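PDB 6UKC: lysozyme from Penaeus vannamei, which probably hydrolyses the beta-1,4 linkages between N-acetylmuramic acid and N-acetylglucosamine in bacterial peptidoglycan, and those between N-acetylglucosamine units in chitodextrins. Local coordinates for residues Asn24-Asn29 and Lys109-Trp114; Trp30-Glu35 and Ser119-Arg124; Asn61-Tyr64 and Asp69-Lys72; Lys63-Ser68 and Glu95-Asp100. All blocks are in the same frame, centred on the assembly; numbering follows the deposited sequence.

Contact 1 of 4, residues Asn24-Asn29 and Lys109-Trp114; sequences NDDIKN and KGYSAW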
loop_
_atom_site.group_PDB
_atom_site.type_symbol
_atom_site.label_atom_id
_atom_site.label_comp_id
_atom_site.label_asym_id
_atom_site.label_seq_id
_atom_site.Cartn_x
_atom_site.Cartn_y
_atom_site.Cartn_z
ATOM N N ASN A 24 6.703 -13.914 1.675
ATOM C CA ASN A 24 7.315 -13.513 0.382
ATOM C C ASN A 24 6.240 -13.047 -0.604
ATOM O O ASN A 24 6.485 -12.038 -1.296
ATOM C CB ASN A 24 8.119 -14.660 -0.222
ATOM C CG ASN A 24 9.421 -14.879 0.501
ATOM O OD1 ASN A 24 9.777 -14.133 1.416
ATOM N ND2 ASN A 24 10.126 -15.919 0.118
ATOM N N ASP A 25 5.113 -13.765 -0.668
ATOM C CA ASP A 25 3.962 -13.405 -1.527
ATOM C C ASP A 25 3.471 -12.007 -1.135
ATOM O O ASP A 25 3.247 -11.167 -2.021
ATOM C CB ASP A 25 2.784 -14.378 -1.414
ATOM C CG ASP A 25 1.768 -14.092 -2.511
ATOM O OD1 ASP A 25 2.109 -14.370 -3.686
ATOM O OD2 ASP A 25 0.700 -13.487 -2.216
ATOM N N ASP A 26 3.253 -11.786 0.155
ATOM C CA ASP A 26 2.795 -10.467 0.637
ATOM C C ASP A 26 3.847 -9.459 0.222
ATOM O O ASP A 26 3.455 -8.424 -0.422
ATOM C CB ASP A 26 2.556 -10.443 2.149
ATOM C CG ASP A 26 1.287 -11.153 2.604
ATOM O OD1 ASP A 26 0.676 -11.886 1.770
ATOM O OD2 ASP A 26 0.935 -10.974 3.782
ATOM N N ILE A 27 5.120 -9.750 0.529
ATOM C CA ILE A 27 6.210 -8.737 0.370
ATOM C C ILE A 27 6.312 -8.344 -1.115
ATOM O O ILE A 27 6.184 -7.121 -1.426
ATOM C CB ILE A 27 7.553 -9.209 0.950
ATOM C CG1 ILE A 27 7.534 -9.204 2.485
ATOM C CG2 ILE A 27 8.707 -8.367 0.413
ATOM C CD1 ILE A 27 8.662 -9.982 3.117
ATOM N N LYS A 28 6.461 -9.320 -2.022
ATOM C CA LYS A 28 6.690 -8.974 -3.459
ATOM C C LYS A 28 5.532 -8.093 -3.948
ATOM O O LYS A 28 5.784 -7.143 -4.734
ATOM C CB LYS A 28 6.878 -10.228 -4.318
ATOM C CG LYS A 28 5.663 -11.131 -4.463
ATOM C CD LYS A 28 6.044 -12.478 -5.017
ATOM C CE LYS A 28 4.875 -13.271 -5.557
ATOM N NZ LYS A 28 5.348 -14.610 -6.007
ATOM N N ASN A 29 4.314 -8.367 -3.469
ATOM C CA ASN A 29 3.111 -7.597 -3.871
ATOM C C ASN A 29 3.172 -6.199 -3.236
ATOM O O ASN A 29 2.854 -5.228 -3.950
ATOM C CB ASN A 29 1.823 -8.365 -3.578
ATOM C CG ASN A 29 1.515 -9.394 -4.648
ATOM O OD1 ASN A 29 1.339 -9.035 -5.799
ATOM N ND2 ASN A 29 1.513 -10.674 -4.300
ATOM N N LYS A 109 -8.119 -11.681 -5.448
ATOM C CA LYS A 109 -8.327 -10.394 -6.177
ATOM C C LYS A 109 -8.135 -9.190 -5.233
ATOM O O LYS A 109 -8.431 -8.066 -5.648
ATOM C CB LYS A 109 -9.691 -10.429 -6.868
ATOM C CG LYS A 109 -9.913 -11.659 -7.749
ATOM C CD LYS A 109 -10.343 -11.353 -9.176
ATOM C CE LYS A 109 -11.197 -10.104 -9.277
ATOM N NZ LYS A 109 -11.795 -9.961 -10.622
ATOM N N GLY A 110 -7.578 -9.401 -4.034
ATOM C CA GLY A 110 -7.465 -8.380 -2.973
ATOM C C GLY A 110 -6.701 -7.148 -3.437
ATOM O O GLY A 110 -7.099 -6.009 -3.091
ATOM N N TYR A 111 -5.633 -7.327 -4.208
ATOM C CA TYR A 111 -4.744 -6.189 -4.566
ATOM C C TYR A 111 -5.324 -5.367 -5.721
ATOM O O TYR A 111 -4.759 -4.300 -5.994
ATOM C CB TYR A 111 -3.343 -6.682 -4.895
ATOM C CG TYR A 111 -2.635 -7.366 -3.758
ATOM C CD1 TYR A 111 -2.128 -6.647 -2.688
ATOM C CD2 TYR A 111 -2.394 -8.727 -3.789
ATOM C CE1 TYR A 111 -1.438 -7.264 -1.655
ATOM C CE2 TYR A 111 -1.708 -9.358 -2.761
ATOM C CZ TYR A 111 -1.224 -8.626 -1.690
ATOM O OH TYR A 111 -0.521 -9.260 -0.693
ATOM N N SER A 112 -6.410 -5.823 -6.355
ATOM C CA SER A 112 -7.025 -5.159 -7.533
ATOM C C SER A 112 -7.648 -3.812 -7.134
ATOM O O SER A 112 -8.018 -3.065 -8.040
ATOM C CB SER A 112 -7.997 -6.063 -8.249
ATOM O OG SER A 112 -9.191 -6.245 -7.512
ATOM N N ALA A 113 -7.673 -3.469 -5.836
ATOM C CA ALA A 113 -8.101 -2.152 -5.297
ATOM C C ALA A 113 -7.089 -1.059 -5.671
ATOM O O ALA A 113 -7.463 0.134 -5.609
ATOM C CB ALA A 113 -8.275 -2.224 -3.803
ATOM N N TRP A 114 -5.872 -1.440 -6.070
ATOM C CA TRP A 114 -4.779 -0.496 -6.441
ATOM C C TRP A 114 -4.625 -0.399 -7.962
ATOM O O TRP A 114 -4.400 -1.446 -8.607
ATOM C CB TRP A 114 -3.464 -0.926 -5.792
ATOM C CG TRP A 114 -3.368 -0.540 -4.352
ATOM C CD1 TRP A 114 -2.880 0.635 -3.859
ATOM C CD2 TRP A 114 -3.767 -1.326 -3.218
ATOM N NE1 TRP A 114 -2.958 0.635 -2.496
ATOM C CE2 TRP A 114 -3.476 -0.560 -2.074
ATOM C CE3 TRP A 114 -4.303 -2.605 -3.052
ATOM C CZ2 TRP A 114 -3.733 -1.024 -0.787
ATOM C CZ3 TRP A 114 -4.554 -3.061 -1.781
ATOM C CH2 TRP A 114 -4.267 -2.281 -0.665
#
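One face of the Tyr111 ring receives Asn29, whose CB stands 3.9 Å from the ring centroid and 22° off the ring normal, the geometry of a CH-pi contact. CB is displaced toward the hydroxyl-bearing rim, and its nearest ring atom is CZ of Tyr111 at 3.6 Å. The side-chain amide of Asn29 runs out across the rim at CE2, its CG 3.7 Å from Tyr111 CE2 and its ND2 beyond the edge, in an offset stack with the planes 23° apart. Trp30, the next residue of helix 24-38, also meets the Tyr111 ring edge-to-face.

The amide is held in this pose from its own helix. Asn29 ND2 donates to the backbone O of Asp25 at 2.9 Å, one turn back, through a bent bond in which the donor is tilted from the carbonyl plane and the N-H...O angle is 138°. This bond restricts rotation of the amide over the phenol. Beyond the ring, the hydroxyl reaches Asp26 without bonding to it, since Tyr111 OH and Asp26 OD1 are 3.8 Å apart; Arg98 is the weak polar partner of that hydroxyl and a distant, weak ion-pair partner of Asp26.

Within 109-114, Lys109 O accepts from both the backbone N and OG of Ser112, the latter at 2.7 Å, across the turn that carries Tyr111. A tyrosine from the link between helices 88-105 and 115-121, laid against helix 24-38, is side-chain packing within the helical domain of the C-type lysozyme fold.

Contact 2 of 4, residues Trp30-Glu35 and Ser119-Arg124; sequences WVCIAE and SKCKNR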
loop_
_atom_site.group_PDB
_atom_site.type_symbol
_atom_site.label_atom_id
_atom_site.label_comp_id
_atom_site.label_asym_id
_atom_site.label_seq_id
_atom_site.Cartn_x
_atom_site.Cartn_y
_atom_site.Cartn_z
ATOM N N TRP A 30 3.522 -6.066 -1.949
ATOM C CA TRP A 30 3.467 -4.719 -1.318
ATOM C C TRP A 30 4.603 -3.856 -1.896
ATOM O O TRP A 30 4.358 -2.656 -2.203
ATOM C CB TRP A 30 3.472 -4.780 0.225
ATOM C CG TRP A 30 2.212 -5.308 0.846
ATOM C CD1 TRP A 30 2.137 -6.291 1.794
ATOM C CD2 TRP A 30 0.851 -4.863 0.625
ATOM N NE1 TRP A 30 0.832 -6.513 2.158
ATOM C CE2 TRP A 30 0.017 -5.656 1.457
ATOM C CE3 TRP A 30 0.248 -3.895 -0.192
ATOM C CZ2 TRP A 30 -1.368 -5.509 1.490
ATOM C CZ3 TRP A 30 -1.125 -3.762 -0.175
ATOM C CH2 TRP A 30 -1.919 -4.548 0.666
ATOM N N VAL A 31 5.795 -4.425 -2.087
ATOM C CA VAL A 31 6.945 -3.663 -2.670
ATOM C C VAL A 31 6.543 -3.090 -4.047
ATOM O O VAL A 31 6.764 -1.852 -4.322
ATOM C CB VAL A 31 8.192 -4.558 -2.755
ATOM C CG1 VAL A 31 9.301 -3.928 -3.578
ATOM C CG2 VAL A 31 8.704 -4.940 -1.366
ATOM N N CYS A 32 5.994 -3.945 -4.910
ATOM C CA CYS A 32 5.602 -3.564 -6.289
ATOM C C CYS A 32 4.571 -2.423 -6.220
ATOM O O CYS A 32 4.752 -1.389 -6.969
ATOM C CB CYS A 32 5.048 -4.744 -7.071
ATOM S SG CYS A 32 4.830 -4.346 -8.821
ATOM N N ILE A 33 3.533 -2.604 -5.385
ATOM C CA ILE A 33 2.430 -1.612 -5.238
ATOM C C ILE A 33 3.026 -0.296 -4.745
ATOM O O ILE A 33 2.717 0.734 -5.397
ATOM C CB ILE A 33 1.284 -2.127 -4.354
ATOM C CG1 ILE A 33 0.543 -3.257 -5.071
ATOM C CG2 ILE A 33 0.337 -0.991 -3.970
ATOM C CD1 ILE A 33 -0.317 -4.088 -4.153
ATOM N N ALA A 34 3.874 -0.328 -3.697
ATOM C CA ALA A 34 4.518 0.889 -3.140
ATOM C C ALA A 34 5.373 1.584 -4.204
ATOM O O ALA A 34 5.362 2.842 -4.256
ATOM C CB ALA A 34 5.370 0.563 -1.938
ATOM N N GLU A 35 6.183 0.820 -4.950
ATOM C CA GLU A 35 7.053 1.445 -5.974
ATOM C C GLU A 35 6.168 2.339 -6.851
ATOM O O GLU A 35 6.450 3.557 -6.961
ATOM C CB GLU A 35 7.805 0.431 -6.836
ATOM C CG GLU A 35 8.907 1.112 -7.629
ATOM C CD GLU A 35 9.675 0.278 -8.629
ATOM O OE1 GLU A 35 9.994 0.840 -9.656
ATOM O OE2 GLU A 35 9.974 -0.912 -8.366
ATOM N N SER A 119 -1.989 -2.292 -13.307
ATOM C CA SER A 119 -1.194 -1.902 -14.500
ATOM C C SER A 119 0.226 -2.476 -14.429
ATOM O O SER A 119 0.776 -2.773 -15.486
ATOM C CB SER A 119 -1.172 -0.417 -14.662
ATOM O OG SER A 119 -0.860 0.173 -13.421
ATOM N N LYS A 120 0.828 -2.616 -13.246
ATOM C CA LYS A 120 2.298 -2.845 -13.164
ATOM C C LYS A 120 2.667 -4.166 -12.476
ATOM O O LYS A 120 3.828 -4.599 -12.642
ATOM C CB LYS A 120 2.939 -1.659 -12.446
ATOM C CG LYS A 120 2.842 -0.357 -13.218
ATOM C CD LYS A 120 3.881 -0.274 -14.289
ATOM C CE LYS A 120 3.491 0.642 -15.425
ATOM N NZ LYS A 120 3.019 1.941 -14.899
ATOM N N CYS A 121 1.774 -4.768 -11.688
ATOM C CA CYS A 121 2.158 -5.860 -10.771
ATOM C C CYS A 121 1.372 -7.146 -11.049
ATOM O O CYS A 121 1.950 -8.221 -10.840
ATOM C CB CYS A 121 1.978 -5.412 -9.327
ATOM S SG CYS A 121 2.808 -3.853 -8.933
ATOM N N LYS A 122 0.105 -7.058 -11.462
ATOM C CA LYS A 122 -0.750 -8.249 -11.681
ATOM C C LYS A 122 -0.161 -9.088 -12.819
ATOM O O LYS A 122 0.097 -8.532 -13.892
ATOM C CB LYS A 122 -2.194 -7.881 -12.028
ATOM C CG LYS A 122 -3.073 -9.104 -12.265
ATOM C CD LYS A 122 -4.551 -8.818 -12.464
ATOM C CE LYS A 122 -4.851 -7.614 -13.336
ATOM N NZ LYS A 122 -6.074 -7.823 -14.162
ATOM N N ASN A 123 0.051 -10.382 -12.573
ATOM C CA ASN A 123 0.409 -11.394 -13.598
ATOM C C ASN A 123 1.899 -11.278 -13.950
ATOM O O ASN A 123 2.382 -12.080 -14.779
ATOM C CB ASN A 123 -0.523 -11.283 -14.805
ATOM C CG ASN A 123 -1.901 -11.858 -14.524
ATOM O OD1 ASN A 123 -2.133 -12.511 -13.508
ATOM N ND2 ASN A 123 -2.838 -11.621 -15.419
ATOM N N ARG A 124 2.626 -10.379 -13.297
ATOM C CA ARG A 124 4.086 -10.277 -13.454
ATOM C C ARG A 124 4.742 -11.367 -12.624
ATOM O O ARG A 124 4.146 -11.927 -11.685
ATOM C CB ARG A 124 4.601 -8.902 -13.025
ATOM C CG ARG A 124 4.033 -7.746 -13.841
ATOM C CD ARG A 124 4.656 -7.683 -15.223
ATOM N NE ARG A 124 4.055 -6.714 -16.134
ATOM C CZ ARG A 124 3.151 -7.006 -17.092
ATOM N NH1 ARG A 124 2.694 -6.059 -17.895
ATOM N NH2 ARG A 124 2.677 -8.230 -17.241
#
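This is a buried disulfide contact in the helical domain, in which Cys32 on helix 24-38 is bonded to Cys121 near the end of helix 115-121. The two SG atoms are 2.1 Å apart, and the torsion about the S-S bond is -91°, close to the relaxed right angle and left-handed in sense. The cysteine CA atoms of Cys32 and Cys121 are 6.1 Å apart, the nearest pair between the two segments.

The half-cystines enter the bridge differently. In Cys32 the sulfur is anti to the backbone N (chi1 -171°), whereas in Cys121 it is anti to the carbonyl carbon (chi1 -53°). The second sulfur thereby settles against the helix backbone, with Cys121 SG 3.8 Å from Ile33 N. Cys32 SG in turn lies 4.0 Å from Lys120 O, the carbonyl just before the partner cysteine. Both approaches are simple packing, so the covalent bond is the main tie between these segments.

Around Cys121 the backbone departs from a regular helix. Residues 119-121 form a wider pi-type turn, and a type II beta turn follows from Cys121 to Arg124, closed by a weak bond from Arg124 N to Cys121 O at 3.3 Å. The side chain of Cys32 is further covered by Leu126 and Tyr129 of helix 126-134. A disulfide joining two helices of the alpha domain across some ninety residues of sequence is part of the cystine framework of C-type lysozymes.

Contact 3 of 4, residues Asn61-Tyr64 and Asp69-Lys72; sequences NNKY and DYGK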
loop_
_atom_site.group_PDB
_atom_site.type_symbol
_atom_site.label_atom_id
_atom_site.label_comp_id
_atom_site.label_asym_id
_atom_site.label_seq_id
_atom_site.Cartn_x
_atom_site.Cartn_y
_atom_site.Cartn_z
ATOM N N ASN A 61 -7.132 6.160 -0.095
ATOM C CA ASN A 61 -8.091 7.231 -0.476
ATOM C C ASN A 61 -9.007 7.528 0.715
ATOM O O ASN A 61 -9.577 6.544 1.254
ATOM C CB ASN A 61 -8.907 6.827 -1.711
ATOM C CG ASN A 61 -9.722 7.982 -2.260
ATOM O OD1 ASN A 61 -10.918 8.082 -1.984
ATOM N ND2 ASN A 61 -9.077 8.886 -2.988
ATOM N N ASN A 62 -9.181 8.809 1.087
ATOM C CA ASN A 62 -10.016 9.237 2.258
ATOM C C ASN A 62 -11.534 9.087 1.998
ATOM O O ASN A 62 -12.320 9.250 2.972
ATOM C CB ASN A 62 -9.700 10.665 2.727
ATOM C CG ASN A 62 -9.872 11.722 1.658
ATOM O OD1 ASN A 62 -10.043 11.399 0.486
ATOM N ND2 ASN A 62 -9.851 12.986 2.058
ATOM N N LYS A 63 -11.972 8.765 0.774
ATOM C CA LYS A 63 -13.422 8.580 0.482
ATOM C C LYS A 63 -13.962 7.357 1.240
ATOM O O LYS A 63 -15.150 7.433 1.616
ATOM C CB LYS A 63 -13.749 8.468 -1.013
ATOM C CG LYS A 63 -15.231 8.222 -1.298
ATOM C CD LYS A 63 -15.797 8.829 -2.578
ATOM C CE LYS A 63 -16.113 10.304 -2.418
ATOM N NZ LYS A 63 -17.284 10.745 -3.227
ATOM N N TYR A 64 -13.163 6.287 1.447
ATOM C CA TYR A 64 -13.628 4.986 2.027
ATOM C C TYR A 64 -12.843 4.571 3.284
ATOM O O TYR A 64 -13.424 3.967 4.193
ATOM C CB TYR A 64 -13.520 3.873 0.972
ATOM C CG TYR A 64 -14.078 4.255 -0.377
ATOM C CD1 TYR A 64 -15.452 4.360 -0.581
ATOM C CD2 TYR A 64 -13.233 4.567 -1.435
ATOM C CE1 TYR A 64 -15.972 4.737 -1.811
ATOM C CE2 TYR A 64 -13.739 4.946 -2.673
ATOM C CZ TYR A 64 -15.111 5.030 -2.858
ATOM O OH TYR A 64 -15.609 5.391 -4.069
ATOM N N ASP A 69 -13.830 12.952 8.878
ATOM C CA ASP A 69 -14.470 14.211 8.402
ATOM C C ASP A 69 -14.949 14.090 6.942
ATOM O O ASP A 69 -15.842 14.858 6.571
ATOM C CB ASP A 69 -13.506 15.385 8.576
ATOM C CG ASP A 69 -12.203 15.164 7.838
ATOM O OD1 ASP A 69 -11.422 14.276 8.264
ATOM O OD2 ASP A 69 -12.003 15.834 6.807
ATOM N N TYR A 70 -14.422 13.150 6.147
ATOM C CA TYR A 70 -14.721 13.017 4.695
ATOM C C TYR A 70 -15.033 11.558 4.346
ATOM O O TYR A 70 -14.259 10.669 4.731
ATOM C CB TYR A 70 -13.537 13.539 3.879
ATOM C CG TYR A 70 -13.797 13.555 2.401
ATOM C CD1 TYR A 70 -13.552 12.426 1.638
ATOM C CD2 TYR A 70 -14.327 14.673 1.771
ATOM C CE1 TYR A 70 -13.818 12.406 0.279
ATOM C CE2 TYR A 70 -14.595 14.669 0.409
ATOM C CZ TYR A 70 -14.337 13.530 -0.335
ATOM O OH TYR A 70 -14.578 13.472 -1.666
ATOM N N GLY A 71 -16.115 11.325 3.601
ATOM C CA GLY A 71 -16.531 9.993 3.116
ATOM C C GLY A 71 -16.738 9.025 4.274
ATOM O O GLY A 71 -17.294 9.449 5.295
ATOM N N LYS A 72 -16.298 7.771 4.137
ATOM C CA LYS A 72 -16.290 6.756 5.223
ATOM C C LYS A 72 -14.863 6.627 5.783
ATOM O O LYS A 72 -13.939 7.275 5.257
ATOM C CB LYS A 72 -16.814 5.400 4.722
ATOM C CG LYS A 72 -18.202 5.416 4.096
ATOM C CD LYS A 72 -19.311 5.612 5.095
ATOM C CE LYS A 72 -20.677 5.696 4.446
ATOM N NZ LYS A 72 -21.708 6.270 5.351
#
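Asn62 and Tyr70 pack across the neck of an irregular loop that follows strand 60-61, next to the small antiparallel sheet of the C-type lysozyme fold. The turn into it is an Asx turn: Asn61 OD1 accepts from Lys63 N at 3.0 Å, with the donor well above the carbonyl plane. Asn62 CG sits between its backbone N and carbonyl carbon (chi1 58°), folding the amide up beside the phenol. Its plane is 18° from the ring plane, and its CG is 3.7 Å from Tyr70 CD1. Although the amide lies beside the ring, its OD1 also accepts from Thr53 N of the neighbouring strand, which limits its rotation.

Tyr70 has CG anti to N (chi1 -175°), which sends the ring toward 61-64. There Asn62 O meets its edge in plane and Lys63 flanks its outer end. The lysine chain is bent at three successive torsions, which curls its methylene carbons beside the phenol: Lys63 CE comes 3.6 Å from Tyr70 OH. An earlier carbon of the same chain, CG, lies over a face of the Tyr64 ring.

One backbone bond joins the segments: Lys72 N donates to Lys63 O at 2.8 Å, nearly straight at N-H but with the donor lifted out of the carbonyl plane. Asn62 O and Tyr70 O stand 3.0 Å apart, two acceptors with no hydrogen between them, probably an unfavourable pair. Just after Tyr70 the chain passes through Gly71 at positive phi, and Gly71 CA makes a CA-H...O contact of 3.3 Å with Lys63 O.

Contact 4 of 4, residues Lys63-Ser68 and Glu95-Asp100; sequences KYWCGS and ETIRRD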
loop_
_atom_site.group_PDB
_atom_site.type_symbol
_atom_site.label_atom_id
_atom_site.label_comp_id
_atom_site.label_asym_id
_atom_site.label_seq_id
_atom_site.Cartn_x
_atom_site.Cartn_y
_atom_site.Cartn_z
ATOM N N LYS A 63 -11.972 8.765 0.774
ATOM C CA LYS A 63 -13.422 8.580 0.482
ATOM C C LYS A 63 -13.962 7.357 1.240
ATOM O O LYS A 63 -15.150 7.433 1.616
ATOM C CB LYS A 63 -13.749 8.468 -1.013
ATOM C CG LYS A 63 -15.231 8.222 -1.298
ATOM C CD LYS A 63 -15.797 8.829 -2.578
ATOM C CE LYS A 63 -16.113 10.304 -2.418
ATOM N NZ LYS A 63 -17.284 10.745 -3.227
ATOM N N TYR A 64 -13.163 6.287 1.447
ATOM C CA TYR A 64 -13.628 4.986 2.027
ATOM C C TYR A 64 -12.843 4.571 3.284
ATOM O O TYR A 64 -13.424 3.967 4.193
ATOM C CB TYR A 64 -13.520 3.873 0.972
ATOM C CG TYR A 64 -14.078 4.255 -0.377
ATOM C CD1 TYR A 64 -15.452 4.360 -0.581
ATOM C CD2 TYR A 64 -13.233 4.567 -1.435
ATOM C CE1 TYR A 64 -15.972 4.737 -1.811
ATOM C CE2 TYR A 64 -13.739 4.946 -2.673
ATOM C CZ TYR A 64 -15.111 5.030 -2.858
ATOM O OH TYR A 64 -15.609 5.391 -4.069
ATOM N N TRP A 65 -11.546 4.852 3.336
ATOM C CA TRP A 65 -10.558 4.036 4.088
ATOM C C TRP A 65 -10.083 4.745 5.351
ATOM O O TRP A 65 -10.020 4.078 6.406
ATOM C CB TRP A 65 -9.386 3.648 3.178
ATOM C CG TRP A 65 -9.820 2.871 1.970
ATOM C CD1 TRP A 65 -9.693 3.252 0.668
ATOM C CD2 TRP A 65 -10.507 1.605 1.942
ATOM N NE1 TRP A 65 -10.206 2.295 -0.167
ATOM C CE2 TRP A 65 -10.721 1.276 0.587
ATOM C CE3 TRP A 65 -10.946 0.712 2.917
ATOM C CZ2 TRP A 65 -11.379 0.115 0.192
ATOM C CZ3 TRP A 65 -11.566 -0.452 2.526
ATOM C CH2 TRP A 65 -11.787 -0.742 1.187
ATOM N N CYS A 66 -9.796 6.043 5.279
ATOM C CA CYS A 66 -9.382 6.849 6.461
ATOM C C CYS A 66 -10.182 8.156 6.543
ATOM O O CYS A 66 -10.784 8.551 5.517
ATOM C CB CYS A 66 -7.895 7.155 6.395
ATOM S SG CYS A 66 -7.492 8.041 4.877
ATOM N N GLY A 67 -10.156 8.789 7.724
ATOM C CA GLY A 67 -10.575 10.187 7.926
ATOM C C GLY A 67 -12.041 10.294 8.313
ATOM O O GLY A 67 -12.874 10.081 7.426
ATOM N N SER A 68 -12.329 10.620 9.582
ATOM C CA SER A 68 -13.680 10.873 10.173
ATOM C C SER A 68 -14.489 11.900 9.361
ATOM O O SER A 68 -15.709 11.706 9.206
ATOM C CB SER A 68 -13.548 11.358 11.600
ATOM O OG SER A 68 -13.311 10.272 12.480
ATOM N N GLU A 95 -3.855 -4.017 4.430
ATOM C CA GLU A 95 -4.318 -5.425 4.586
ATOM C C GLU A 95 -5.842 -5.480 4.705
ATOM O O GLU A 95 -6.420 -6.495 4.269
ATOM C CB GLU A 95 -3.682 -6.059 5.814
ATOM C CG GLU A 95 -2.205 -6.315 5.598
ATOM C CD GLU A 95 -1.482 -6.914 6.786
ATOM O OE1 GLU A 95 -0.464 -7.579 6.576
ATOM O OE2 GLU A 95 -1.939 -6.690 7.911
ATOM N N THR A 96 -6.460 -4.483 5.347
ATOM C CA THR A 96 -7.942 -4.345 5.414
ATOM C C THR A 96 -8.518 -4.055 4.017
ATOM O O THR A 96 -9.604 -4.621 3.683
ATOM C CB THR A 96 -8.348 -3.231 6.383
ATOM O OG1 THR A 96 -7.863 -3.665 7.644
ATOM C CG2 THR A 96 -9.843 -2.983 6.445
ATOM N N ILE A 97 -7.873 -3.156 3.256
ATOM C CA ILE A 97 -8.313 -2.854 1.858
ATOM C C ILE A 97 -8.246 -4.155 1.041
ATOM O O ILE A 97 -9.255 -4.496 0.388
ATOM C CB ILE A 97 -7.480 -1.719 1.241
ATOM C CG1 ILE A 97 -7.763 -0.390 1.954
ATOM C CG2 ILE A 97 -7.700 -1.619 -0.269
ATOM C CD1 ILE A 97 -6.820 0.705 1.584
ATOM N N ARG A 98 -7.125 -4.873 1.108
ATOM C CA ARG A 98 -6.946 -6.204 0.470
ATOM C C ARG A 98 -8.010 -7.188 0.984
ATOM O O ARG A 98 -8.616 -7.871 0.161
ATOM C CB ARG A 98 -5.553 -6.784 0.744
ATOM C CG ARG A 98 -5.194 -7.928 -0.198
ATOM C CD ARG A 98 -3.926 -8.679 0.191
ATOM N NE ARG A 98 -4.007 -9.120 1.568
ATOM C CZ ARG A 98 -3.002 -9.147 2.431
ATOM N NH1 ARG A 98 -1.790 -8.757 2.062
ATOM N NH2 ARG A 98 -3.219 -9.549 3.678
ATOM N N ARG A 99 -8.242 -7.258 2.294
ATOM C CA ARG A 99 -9.225 -8.209 2.880
ATOM C C ARG A 99 -10.612 -7.889 2.310
ATOM O O ARG A 99 -11.248 -8.825 1.768
ATOM C CB ARG A 99 -9.195 -8.206 4.412
ATOM C CG ARG A 99 -10.082 -9.275 5.040
ATOM C CD ARG A 99 -10.027 -9.339 6.551
ATOM N NE ARG A 99 -9.652 -8.066 7.168
ATOM C CZ ARG A 99 -8.411 -7.701 7.537
ATOM N NH1 ARG A 99 -7.375 -8.510 7.383
ATOM N NH2 ARG A 99 -8.207 -6.518 8.085
ATOM N N ASP A 100 -11.060 -6.632 2.372
ATOM C CA ASP A 100 -12.448 -6.286 1.939
ATOM C C ASP A 100 -12.620 -6.493 0.427
ATOM O O ASP A 100 -13.662 -7.080 0.002
ATOM C CB ASP A 100 -12.802 -4.852 2.339
ATOM C CG ASP A 100 -12.995 -4.714 3.844
ATOM O OD1 ASP A 100 -12.702 -5.688 4.580
ATOM O OD2 ASP A 100 -13.446 -3.631 4.274
#
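Trp65 holds CG anti to its own carbonyl carbon (chi1 -59°), and Ile97 places CG1 likewise (chi1 -67°), with CD1 extended beyond it; these conformations lay the indole flat against the isoleucine. The meeting joins the long loop after strand 60-61, on the sheet side of the C-type lysozyme fold, to helix 88-105 of the helical domain, so it belongs to the interface between the two lobes.

Ile97 CG1 lies over the centre of the six-membered ring of Trp65, 3.5 Å from its centroid and 17° off the normal, a CH-pi contact. The closest pair is Trp65 CD2 with Ile97 CG1 at 3.4 Å, at the fusion of the two rings. CD1 of Ile97 then extends over the pyrrole half, 3.7 Å from Trp65 CG, while the other branch meets the benzo side, with Ile97 CG2 4.1 Å from Trp65 CZ2. One aliphatic side chain thus spans the length of the indole, and the packing is tight and apolar.

The opposite face is covered from within the loop by Tyr64 CB, 3.7 Å above the plane and displaced toward the rim, so the indole is sandwiched between a helix residue and its own neighbour in sequence. Ile60 of the preceding strand touches both Trp65 and Ile97, and Ala113 and Trp114 pack on Ile97. The loop itself is tied by the Cys66-Cys79 disulfide and by backbone bonding of Trp65 with Cys75. At the indole's edge, near the ring plane, Asp100 OD2 approaches Trp65 CZ3 at 4.1 Å.

How the contacts relate
Contacts 1 and 2 occupy successive turns of helix 24-38, with centres 7 Å apart, and share an aromatic and aliphatic core: Tyr111 CD1 packs 3.5 Å from Ile33 CD1, and Trp114 CH2 3.5 Å from Trp30 CZ3. Contact 4 joins this core through Ile97, whose CG2 is 3.5 Å from Trp114 CH2, although the centres of contacts 1 and 4 are 15 Å apart. Contact 3 lies about 9 Å, centre to centre, from contact 4 and shares Lys63 and Tyr64 with it. Contacts 2 and 3, 24 Å apart between centres, mark the helical and sheet lobes, between which C-type lysozymes generally hold their substrate cleft.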